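Putative glycosidase ph117-related (Bacteroides thetaiotaomicron, PDB 5A7V) probably acts on beta-mannosides as a GH130-family glycosidase or phosphorylase, and holds mannose in a pocket among its beta-sheets. Local coordinates at residues Tyr248-Thr251 with Asp252-Arg256. Numbering follows the deposited sequence.
Sequences YVNT and DGSLR
N250 and S254 meet through their side chains across a tight reversal of the chain: N250 ND2 donates to S254 OG at 3.1 Å. S254 OG lies 3° out of the N250 amide plane, and the bond is nearly straight at 168°. The same two residues are joined through the backbone, N250 N to S254 O at 2.7 Å. N250 OD1 lies 3.6 Å from R256 CG, in the aliphatic part of a chain that is extended from CG to NE and crosses the N250 side chain at about a right angle. The V249 CG1 methyl rests 3.5 Å from the carbonyl oxygen G253 O.

D252 probably helps to fix the rotation of the S254 hydroxyl. With chi1 at 60°, S254 OG sits between the backbone N and the carbonyl carbon, where it donates to the syn lone pair of D252 OD1 at 2.7 Å. S254 N donates to D252 OD1 at 3.0 Å from above the carboxylate plane, closing an Asx turn; two donors thus grip one carboxylate oxygen. The type I turn N250-G253 is closed by G253 N to N250 O at 2.9 Å, and the positive phi of G253 suits glycine. At the open end R256 N donates to Y248 O at 3.0 Å, while a water links V249 O to R256 NH1.

This beta-hairpin end, a type I turn with a G1 beta bulge at G253 and a single V249-L255 bridge, belongs to the surface loop that follows strand 246-247 and precedes strand 270-280. Y248 shares a backbone hydrogen bond with A236 and packs on A236 and T238 of strand 235-239, and L255 on F235 of the same strand and on F197 and L200.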
ATOM      1  N   TYR A 248      -0.696 -19.176   5.315  1.00 11.48           N
ATOM      2  CA  TYR A 248      -1.047 -20.418   4.629  1.00 11.49           C
ATOM      3  C   TYR A 248       0.260 -21.068   4.134  1.00 12.53           C
ATOM      4  O   TYR A 248       1.091 -20.396   3.503  1.00 12.50           O
ATOM      5  CB  TYR A 248      -1.976 -20.202   3.437  1.00 13.59           C
ATOM      6  CG  TYR A 248      -3.421 -19.954   3.750  1.00 14.96           C
ATOM      7  CD1 TYR A 248      -3.860 -18.684   4.066  1.00 15.87           C
ATOM      8  CD2 TYR A 248      -4.353 -20.973   3.696  1.00 18.14           C
ATOM      9  CE1 TYR A 248      -5.205 -18.413   4.371  1.00 16.28           C
ATOM     10  CE2 TYR A 248      -5.696 -20.724   3.983  1.00 19.60           C
ATOM     11  CZ  TYR A 248      -6.115 -19.436   4.334  1.00 17.08           C
ATOM     12  OH  TYR A 248      -7.451 -19.151   4.564  1.00 18.73           O
ATOM     13  N   VAL A 249       0.392 -22.368   4.357  1.00 12.41           N
ATOM     14  CA  VAL A 249       1.589 -23.090   4.028  1.00 13.25           C
ATOM     15  C   VAL A 249       1.266 -24.331   3.206  1.00 14.36           C
ATOM     16  O   VAL A 249       0.144 -24.840   3.179  1.00 15.66           O
ATOM     17  CB  VAL A 249       2.437 -23.476   5.284  1.00 14.02           C
ATOM     18  CG1 VAL A 249       2.914 -22.224   6.000  1.00 14.60           C
ATOM     19  CG2 VAL A 249       1.701 -24.428   6.219  1.00 16.41           C
ATOM     20  N   ASN A 250       2.298 -24.766   2.500  1.00 13.38           N
ATOM     21  CA  ASN A 250       2.276 -25.994   1.686  1.00 12.89           C
ATOM     22  C   ASN A 250       2.472 -27.244   2.550  1.00 16.83           C
ATOM     23  O   ASN A 250       2.745 -27.144   3.758  1.00 18.42           O
ATOM     24  CB  ASN A 250       3.401 -25.912   0.666  1.00 12.82           C
ATOM     25  CG  ASN A 250       3.095 -24.931  -0.451  1.00 13.22           C
ATOM     26  OD1 ASN A 250       1.990 -24.927  -1.004  1.00 14.33           O
ATOM     27  ND2 ASN A 250       4.076 -24.098  -0.800  1.00 13.08           N
ATOM     28  N   THR A 251       2.352 -28.418   1.941  1.00 17.52           N
ATOM     29  CA  THR A 251       2.550 -29.706   2.608  1.00 21.37           C
ATOM     30  C   THR A 251       3.848 -29.732   3.419  1.00 22.33           C
ATOM     31  O   THR A 251       3.864 -30.237   4.533  1.00 27.34           O
ATOM     32  CB  THR A 251       2.529 -30.839   1.555  1.00 24.58           C
ATOM     33  OG1 THR A 251       1.388 -30.649   0.700  1.00 25.04           O
ATOM     34  CG2 THR A 251       2.478 -32.233   2.188  1.00 29.03           C
ATOM     35  N   ASP A 252       4.926 -29.158   2.865  1.00 19.38           N
ATOM     36  CA  ASP A 252       6.262 -29.187   3.504  1.00 20.75           C
ATOM     37  C   ASP A 252       6.510 -28.007   4.438  1.00 23.80           C
ATOM     38  O   ASP A 252       7.636 -27.840   4.885  1.00 25.53           O
ATOM     39  CB  ASP A 252       7.417 -29.222   2.475  1.00 23.61           C
ATOM     40  CG  ASP A 252       7.549 -27.939   1.651  1.00 21.26           C
ATOM     41  OD1 ASP A 252       6.655 -27.062   1.753  1.00 20.24           O
ATOM     42  OD2 ASP A 252       8.551 -27.846   0.876  1.00 22.59           O
ATOM     43  N   GLY A 253       5.476 -27.192   4.682  1.00 20.63           N
ATOM     44  CA  GLY A 253       5.550 -26.053   5.601  1.00 21.77           C
ATOM     45  C   GLY A 253       6.054 -24.783   4.975  1.00 20.57           C
ATOM     46  O   GLY A 253       6.086 -23.746   5.648  1.00 22.98           O
ATOM     47  N   SER A 254       6.411 -24.829   3.678  1.00 18.30           N
ATOM     48  CA  SER A 254       6.832 -23.609   2.980  1.00 16.90           C
ATOM     49  C   SER A 254       5.630 -22.697   2.741  1.00 14.38           C
ATOM     50  O   SER A 254       4.485 -23.153   2.719  1.00 14.65           O
ATOM     51  CB  SER A 254       7.521 -23.903   1.638  1.00 17.72           C
ATOM     52  OG  SER A 254       6.671 -24.603   0.740  1.00 17.35           O
ATOM     53  N   LEU A 255       5.891 -21.404   2.506  1.00 13.99           N
ATOM     54  CA  LEU A 255       4.786 -20.437   2.273  1.00 12.02           C
ATOM     55  C   LEU A 255       4.063 -20.789   0.961  1.00 11.02           C
ATOM     56  O   LEU A 255       4.709 -20.984  -0.092  1.00 13.09           O
ATOM     57  CB  LEU A 255       5.310 -19.024   2.229  1.00 12.69           C
ATOM     58  CG  LEU A 255       5.952 -18.532   3.533  1.00 14.23           C
ATOM     59  CD1 LEU A 255       6.755 -17.259   3.249  1.00 16.98           C
ATOM     60  CD2 LEU A 255       4.897 -18.274   4.601  1.00 14.36           C
ATOM     61  N   ARG A 256       2.733 -20.820   0.990  1.00 10.78           N
ATOM     62  CA  ARG A 256       1.926 -21.178  -0.184  1.00 10.60           C
ATOM     63  C   ARG A 256       1.692 -19.937  -1.043  1.00 10.28           C
ATOM     64  O   ARG A 256       1.107 -18.946  -0.621  1.00 11.53           O
ATOM     65  CB  ARG A 256       0.580 -21.800   0.223  1.00 12.38           C
ATOM     66  CG  ARG A 256      -0.344 -22.146  -0.954  1.00 14.47           C
ATOM     67  CD  ARG A 256      -1.570 -22.873  -0.449  1.00 23.67           C
ATOM     68  NE  ARG A 256      -2.614 -22.992  -1.425  1.00 30.98           N
ATOM     69  CZ  ARG A 256      -3.449 -24.029  -1.495  1.00 35.55           C
ATOM     70  NH1 ARG A 256      -3.373 -25.050  -0.624  1.00 46.28           N
ATOM     71  NH2 ARG A 256      -4.390 -24.054  -2.460  1.00 33.41           N
TER
HETATM   72  O   HOH W   1       0.469 -18.067   1.905  1.00 11.79           O
HETATM   73  O   HOH W   2      -1.599 -26.280   0.977  1.00 45.57           O